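Local coordinates for 3,4-dihydroxy-2-butanone 4-phosphate synthase (PDB 1TKS), which catalyses the conversion of D-ribulose 5-phosphate to formate and 3,4-dihydroxy-2-butanone 4-phosphate, a step of riboflavin biosynthesis, at residues I22-G33 and M175-G185. Numbering follows the deposited sequence.
Sequences IVMDDEDRENEG and MMRLDDCIQFG
Strand 22-24 runs nearly antiparallel to helix 178-185, their axes 10.0 Å apart at closest approach, while G33 N donates to M176 O (3.0 Å) and L178 N, in the first turn of the helix, to R29 O (3.3 Å). A water accepts from D179 N and donates to R29 O, giving that carbonyl a second donor. R177, at the N-cap position, folds back at chi2 (-73°), which carries its guanidinium to the loop: NH2 meets E30 O at 2.8 Å in both the carbonyl and guanidinium planes, while E32 OE2 sits over one face, a long salt bridge of charges alone. Helix 178-188 packs across the face of the mixed sheet, over I22 and M24 of inner strand 21-24, and on the acidic loop leading to strand 34-38; E30 of this loop is a probable magnesium ligand. D28 OD2 accepts from E30 N, an Asx turn within the type I turn D28-N31; D26 OD2 accepts from D28 N in another just before it. M24, bent at chi2 and chi3, touches C181 SG with CE (3.6 Å), which also lies against L178 CD1. I22 CD1 lies against C181 O and G185 CA and meets the F184 ring at its edge. R29 lays CD against L178 CD2 (3.5 Å) and forms a salt bridge from NH2 to D179 OD1 (3.2 Å).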
ATOM      1  N   ILE B  22     -18.018   3.972   5.704  1.00  7.13           N
ATOM      2  CA  ILE B  22     -17.572   4.508   4.430  1.00  8.48           C
ATOM      3  C   ILE B  22     -17.679   6.004   4.672  1.00  9.47           C
ATOM      4  O   ILE B  22     -18.728   6.497   5.086  1.00  9.84           O
ATOM      5  CB  ILE B  22     -18.497   4.088   3.276  1.00  8.80           C
ATOM      6  CG1 ILE B  22     -18.402   2.576   3.074  1.00 10.46           C
ATOM      7  CG2 ILE B  22     -18.104   4.822   1.994  1.00  9.65           C
ATOM      8  CD1 ILE B  22     -19.475   1.995   2.166  1.00 12.42           C
ATOM      9  N   VAL B  23     -16.586   6.718   4.437  1.00 10.05           N
ATOM     10  CA  VAL B  23     -16.557   8.151   4.681  1.00  9.45           C
ATOM     11  C   VAL B  23     -16.274   8.982   3.431  1.00  8.07           C
ATOM     12  O   VAL B  23     -15.279   8.757   2.747  1.00  9.11           O
ATOM     13  CB  VAL B  23     -15.494   8.468   5.763  1.00  9.79           C
ATOM     14  CG1 VAL B  23     -15.440   9.952   6.035  1.00 10.16           C
ATOM     15  CG2 VAL B  23     -15.820   7.706   7.047  1.00 11.85           C
ATOM     16  N   MET B  24     -17.163   9.934   3.140  1.00  7.95           N
ATOM     17  CA  MET B  24     -17.024  10.838   1.993  1.00  8.46           C
ATOM     18  C   MET B  24     -16.760  12.222   2.589  1.00  9.52           C
ATOM     19  O   MET B  24     -16.992  12.437   3.781  1.00  8.54           O
ATOM     20  CB  MET B  24     -18.322  10.933   1.187  1.00  8.03           C
ATOM     21  CG  MET B  24     -19.155   9.698   1.106  1.00  9.24           C
ATOM     22  SD  MET B  24     -18.272   8.317   0.322  1.00  8.96           S
ATOM     23  CE  MET B  24     -18.434   8.718  -1.362  1.00 12.70           C
ATOM     24  N   ASP B  25     -16.267  13.152   1.777  1.00  9.68           N
ATOM     25  CA  ASP B  25     -16.019  14.515   2.252  1.00 10.76           C
ATOM     26  C   ASP B  25     -17.334  15.207   2.586  1.00 10.03           C
ATOM     27  O   ASP B  25     -17.471  15.830   3.638  1.00 10.32           O
ATOM     28  CB  ASP B  25     -15.294  15.341   1.191  1.00 11.13           C
ATOM     29  CG  ASP B  25     -13.827  15.010   1.099  1.00 13.12           C
ATOM     30  OD1 ASP B  25     -13.234  14.655   2.136  1.00 14.43           O
ATOM     31  OD2 ASP B  25     -13.262  15.125  -0.008  1.00 16.10           O
ATOM     32  N   ASP B  26     -18.288  15.125   1.666  1.00  8.78           N
ATOM     33  CA  ASP B  26     -19.602  15.718   1.873  1.00  8.33           C
ATOM     34  C   ASP B  26     -20.632  14.947   1.057  1.00  8.70           C
ATOM     35  O   ASP B  26     -20.426  13.771   0.765  1.00 10.57           O
ATOM     36  CB  ASP B  26     -19.602  17.222   1.536  1.00  9.88           C
ATOM     37  CG  ASP B  26     -19.103  17.538   0.132  1.00  9.94           C
ATOM     38  OD1 ASP B  26     -18.646  18.683  -0.059  1.00 10.25           O
ATOM     39  OD2 ASP B  26     -19.174  16.679  -0.767  1.00  8.78           O
ATOM     40  N   GLU B  27     -21.738  15.585   0.697  1.00  9.22           N
ATOM     41  CA  GLU B  27     -22.774  14.885  -0.049  1.00  9.12           C
ATOM     42  C   GLU B  27     -22.575  14.783  -1.561  1.00  8.71           C
ATOM     43  O   GLU B  27     -23.336  14.090  -2.230  1.00  9.56           O
ATOM     44  CB  GLU B  27     -24.140  15.526   0.223  1.00 11.46           C
ATOM     45  CG  GLU B  27     -24.508  15.639   1.695  1.00 13.74           C
ATOM     46  CD  GLU B  27     -25.976  15.963   1.902  1.00 17.94           C
ATOM     47  OE1 GLU B  27     -26.613  16.481   0.960  1.00 19.11           O
ATOM     48  OE2 GLU B  27     -26.499  15.711   3.009  1.00 19.52           O
ATOM     49  N   ASP B  28     -21.557  15.447  -2.101  1.00  9.47           N
ATOM     50  CA  ASP B  28     -21.336  15.436  -3.551  1.00  9.88           C
ATOM     51  C   ASP B  28     -21.188  14.054  -4.180  1.00 10.67           C
ATOM     52  O   ASP B  28     -20.439  13.211  -3.692  1.00  8.83           O
ATOM     53  CB  ASP B  28     -20.117  16.284  -3.923  1.00  9.50           C
ATOM     54  CG  ASP B  28     -20.162  16.746  -5.364  1.00 12.34           C
ATOM     55  OD1 ASP B  28     -20.948  17.673  -5.666  1.00 11.96           O
ATOM     56  OD2 ASP B  28     -19.428  16.177  -6.197  1.00 15.56           O
ATOM     57  N   ARG B  29     -21.902  13.836  -5.279  1.00 11.54           N
ATOM     58  CA  ARG B  29     -21.861  12.556  -5.972  1.00 11.96           C
ATOM     59  C   ARG B  29     -20.475  12.171  -6.476  1.00 11.11           C
ATOM     60  O   ARG B  29     -20.179  10.987  -6.622  1.00 11.23           O
ATOM     61  CB  ARG B  29     -22.830  12.557  -7.158  1.00 15.82           C
ATOM     62  CG  ARG B  29     -24.289  12.747  -6.794  1.00 21.71           C
ATOM     63  CD  ARG B  29     -24.876  11.500  -6.160  1.00 26.71           C
ATOM     64  NE  ARG B  29     -26.320  11.620  -5.968  1.00 31.00           N
ATOM     65  CZ  ARG B  29     -27.091  10.652  -5.483  1.00 32.14           C
ATOM     66  NH1 ARG B  29     -28.396  10.846  -5.344  1.00 34.52           N
ATOM     67  NH2 ARG B  29     -26.557   9.486  -5.144  1.00 32.11           N
ATOM     68  N   GLU B  30     -19.622  13.156  -6.738  1.00 11.05           N
ATOM     69  CA  GLU B  30     -18.289  12.856  -7.256  1.00 10.58           C
ATOM     70  C   GLU B  30     -17.243  12.511  -6.204  1.00 10.64           C
ATOM     71  O   GLU B  30     -16.120  12.149  -6.544  1.00 10.69           O
ATOM     72  CB  GLU B  30     -17.786  14.009  -8.123  1.00 11.10           C
ATOM     73  CG  GLU B  30     -18.631  14.234  -9.368  1.00 13.33           C
ATOM     74  CD  GLU B  30     -17.944  15.111 -10.395  1.00 14.67           C
ATOM     75  OE1 GLU B  30     -17.818  16.329 -10.160  1.00 13.80           O
ATOM     76  OE2 GLU B  30     -17.523  14.573 -11.437  1.00 17.14           O
ATOM     77  N   ASN B  31     -17.605  12.617  -4.930  1.00  9.24           N
ATOM     78  CA  ASN B  31     -16.667  12.291  -3.860  1.00  9.89           C
ATOM     79  C   ASN B  31     -16.246  10.829  -3.938  1.00 10.44           C
ATOM     80  O   ASN B  31     -17.038   9.966  -4.319  1.00 10.04           O
ATOM     81  CB  ASN B  31     -17.306  12.525  -2.490  1.00  9.89           C
ATOM     82  CG  ASN B  31     -17.447  13.991  -2.141  1.00 11.08           C
ATOM     83  OD1 ASN B  31     -18.300  14.362  -1.332  1.00 11.96           O
ATOM     84  ND2 ASN B  31     -16.600  14.831  -2.726  1.00 11.88           N
ATOM     85  N   GLU B  32     -15.000  10.558  -3.561  1.00 10.56           N
ATOM     86  CA  GLU B  32     -14.475   9.197  -3.544  1.00 11.62           C
ATOM     87  C   GLU B  32     -14.525   8.735  -2.086  1.00 11.04           C
ATOM     88  O   GLU B  32     -14.182   9.495  -1.176  1.00 11.47           O
ATOM     89  CB  GLU B  32     -13.039   9.170  -4.068  1.00 13.73           C
ATOM     90  CG  GLU B  32     -12.853   9.910  -5.388  1.00 16.98           C
ATOM     91  CD  GLU B  32     -11.496   9.658  -6.006  1.00 17.02           C
ATOM     92  OE1 GLU B  32     -10.502   9.602  -5.251  1.00 21.03           O
ATOM     93  OE2 GLU B  32     -11.426   9.525  -7.247  1.00 18.87           O
ATOM     94  N   GLY B  33     -14.950   7.493  -1.868  1.00  9.67           N
ATOM     95  CA  GLY B  33     -15.084   6.985  -0.512  1.00  9.07           C
ATOM     96  C   GLY B  33     -13.943   6.171   0.074  1.00  8.67           C
ATOM     97  O   GLY B  33     -13.274   5.404  -0.620  1.00  9.32           O
ATOM     98  N   MET B 175     -11.238   4.572  -8.287  1.00  9.28           N
ATOM     99  CA  MET B 175     -11.741   4.830  -6.942  1.00 10.47           C
ATOM    100  C   MET B 175     -13.263   4.901  -6.973  1.00 10.38           C
ATOM    101  O   MET B 175     -13.855   5.405  -7.931  1.00 10.67           O
ATOM    102  CB  MET B 175     -11.156   6.135  -6.391  1.00  8.88           C
ATOM    103  CG  MET B 175      -9.854   5.965  -5.600  1.00 11.77           C
ATOM    104  SD  MET B 175      -8.495   5.161  -6.502  1.00 12.59           S
ATOM    105  CE  MET B 175      -7.453   4.584  -5.103  1.00 12.10           C
ATOM    106  N   MET B 176     -13.894   4.379  -5.928  1.00  9.15           N
ATOM    107  CA  MET B 176     -15.344   4.377  -5.857  1.00 10.08           C
ATOM    108  C   MET B 176     -15.929   5.739  -5.543  1.00 10.57           C
ATOM    109  O   MET B 176     -15.582   6.359  -4.535  1.00 10.39           O
ATOM    110  CB  MET B 176     -15.841   3.380  -4.806  1.00  9.80           C
ATOM    111  CG  MET B 176     -15.639   1.927  -5.171  1.00 12.28           C
ATOM    112  SD  MET B 176     -16.601   0.858  -4.095  1.00 10.04           S
ATOM    113  CE  MET B 176     -15.609  -0.614  -4.130  1.00 16.03           C
ATOM    114  N   ARG B 177     -16.824   6.190  -6.419  1.00 10.69           N
ATOM    115  CA  ARG B 177     -17.533   7.461  -6.265  1.00 11.69           C
ATOM    116  C   ARG B 177     -18.725   7.166  -5.355  1.00 10.28           C
ATOM    117  O   ARG B 177     -18.917   6.020  -4.953  1.00  8.72           O
ATOM    118  CB  ARG B 177     -18.034   7.945  -7.624  1.00 14.00           C
ATOM    119  CG  ARG B 177     -16.955   8.074  -8.677  1.00 21.04           C
ATOM    120  CD  ARG B 177     -16.070   9.274  -8.394  1.00 19.90           C
ATOM    121  NE  ARG B 177     -15.004   9.428  -9.383  1.00 22.03           N
ATOM    122  CZ  ARG B 177     -14.179  10.471  -9.435  1.00 22.61           C
ATOM    123  NH1 ARG B 177     -13.232  10.527 -10.360  1.00 23.37           N
ATOM    124  NH2 ARG B 177     -14.303  11.464  -8.565  1.00 22.30           N
ATOM    125  N   LEU B 178     -19.545   8.176  -5.066  1.00 10.27           N
ATOM    126  CA  LEU B 178     -20.688   7.983  -4.174  1.00  9.98           C
ATOM    127  C   LEU B 178     -21.608   6.835  -4.571  1.00 10.23           C
ATOM    128  O   LEU B 178     -21.940   5.985  -3.740  1.00  8.66           O
ATOM    129  CB  LEU B 178     -21.517   9.267  -4.046  1.00 10.60           C
ATOM    130  CG  LEU B 178     -22.682   9.190  -3.038  1.00 11.36           C
ATOM    131  CD1 LEU B 178     -22.124   8.976  -1.628  1.00 10.65           C
ATOM    132  CD2 LEU B 178     -23.514  10.468  -3.093  1.00 10.21           C
ATOM    133  N   ASP B 179     -22.023   6.797  -5.832  1.00 10.18           N
ATOM    134  CA  ASP B 179     -22.918   5.738  -6.267  1.00 10.83           C
ATOM    135  C   ASP B 179     -22.352   4.355  -5.993  1.00 10.07           C
ATOM    136  O   ASP B 179     -23.047   3.482  -5.475  1.00  9.78           O
ATOM    137  CB  ASP B 179     -23.254   5.894  -7.751  1.00 12.72           C
ATOM    138  CG  ASP B 179     -24.319   6.947  -7.993  1.00 17.32           C
ATOM    139  OD1 ASP B 179     -24.801   7.535  -7.005  1.00 20.04           O
ATOM    140  OD2 ASP B 179     -24.679   7.183  -9.165  1.00 18.65           O
ATOM    141  N   ASP B 180     -21.084   4.153  -6.325  1.00 10.01           N
ATOM    142  CA  ASP B 180     -20.471   2.856  -6.086  1.00  9.86           C
ATOM    143  C   ASP B 180     -20.318   2.595  -4.588  1.00  9.91           C
ATOM    144  O   ASP B 180     -20.386   1.450  -4.148  1.00 10.18           O
ATOM    145  CB  ASP B 180     -19.120   2.767  -6.796  1.00 11.70           C
ATOM    146  CG  ASP B 180     -19.259   2.446  -8.279  1.00 12.00           C
ATOM    147  OD1 ASP B 180     -18.263   2.568  -9.019  1.00 14.19           O
ATOM    148  OD2 ASP B 180     -20.370   2.059  -8.705  1.00 15.08           O
ATOM    149  N   CYS B 181     -20.125   3.652  -3.804  1.00  8.77           N
ATOM    150  CA  CYS B 181     -19.990   3.485  -2.360  1.00  7.91           C
ATOM    151  C   CYS B 181     -21.311   3.050  -1.747  1.00  8.23           C
ATOM    152  O   CYS B 181     -21.338   2.238  -0.822  1.00 10.13           O
ATOM    153  CB  CYS B 181     -19.527   4.787  -1.702  1.00  9.37           C
ATOM    154  SG  CYS B 181     -17.794   5.204  -2.045  1.00  9.84           S
ATOM    155  N   ILE B 182     -22.404   3.615  -2.253  1.00  9.43           N
ATOM    156  CA  ILE B 182     -23.739   3.276  -1.776  1.00 10.54           C
ATOM    157  C   ILE B 182     -23.972   1.796  -2.063  1.00 10.38           C
ATOM    158  O   ILE B 182     -24.470   1.055  -1.218  1.00 11.27           O
ATOM    159  CB  ILE B 182     -24.809   4.128  -2.500  1.00 10.62           C
ATOM    160  CG1 ILE B 182     -24.657   5.593  -2.093  1.00 11.55           C
ATOM    161  CG2 ILE B 182     -26.205   3.607  -2.184  1.00 11.21           C
ATOM    162  CD1 ILE B 182     -25.598   6.539  -2.810  1.00 10.91           C
ATOM    163  N   GLN B 183     -23.592   1.372  -3.264  1.00 11.57           N
ATOM    164  CA  GLN B 183     -23.735  -0.022  -3.666  1.00 13.51           C
ATOM    165  C   GLN B 183     -22.896  -0.930  -2.763  1.00 12.07           C
ATOM    166  O   GLN B 183     -23.360  -1.982  -2.319  1.00 12.94           O
ATOM    167  CB  GLN B 183     -23.302  -0.182  -5.128  1.00 16.35           C
ATOM    168  CG  GLN B 183     -22.641  -1.505  -5.469  1.00 26.01           C
ATOM    169  CD  GLN B 183     -23.540  -2.691  -5.227  1.00 29.75           C
ATOM    170  OE1 GLN B 183     -24.620  -2.793  -5.805  1.00 33.87           O
ATOM    171  NE2 GLN B 183     -23.096  -3.603  -4.368  1.00 33.65           N
ATOM    172  N   PHE B 184     -21.664  -0.506  -2.491  1.00 10.75           N
ATOM    173  CA  PHE B 184     -20.746  -1.270  -1.649  1.00 10.55           C
ATOM    174  C   PHE B 184     -21.299  -1.372  -0.228  1.00 10.06           C
ATOM    175  O   PHE B 184     -21.241  -2.430   0.404  1.00 10.64           O
ATOM    176  CB  PHE B 184     -19.374  -0.587  -1.625  1.00  9.40           C
ATOM    177  CG  PHE B 184     -18.296  -1.411  -0.974  1.00  9.31           C
ATOM    178  CD1 PHE B 184     -17.582  -2.356  -1.707  1.00  9.94           C
ATOM    179  CD2 PHE B 184     -18.014  -1.258   0.380  1.00  8.84           C
ATOM    180  CE1 PHE B 184     -16.604  -3.141  -1.100  1.00  9.90           C
ATOM    181  CE2 PHE B 184     -17.041  -2.035   0.999  1.00  9.61           C
ATOM    182  CZ  PHE B 184     -16.335  -2.981   0.259  1.00  8.36           C
ATOM    183  N   GLY B 185     -21.840  -0.263   0.267  1.00 10.90           N
ATOM    184  CA  GLY B 185     -22.403  -0.247   1.605  1.00 12.48           C
ATOM    185  C   GLY B 185     -23.569  -1.204   1.759  1.00 12.12           C
ATOM    186  O   GLY B 185     -23.670  -1.907   2.763  1.00 12.70           O
TER
HETATM  187  O   HOH W   1     -21.313   8.829  -7.921  1.00 12.85           O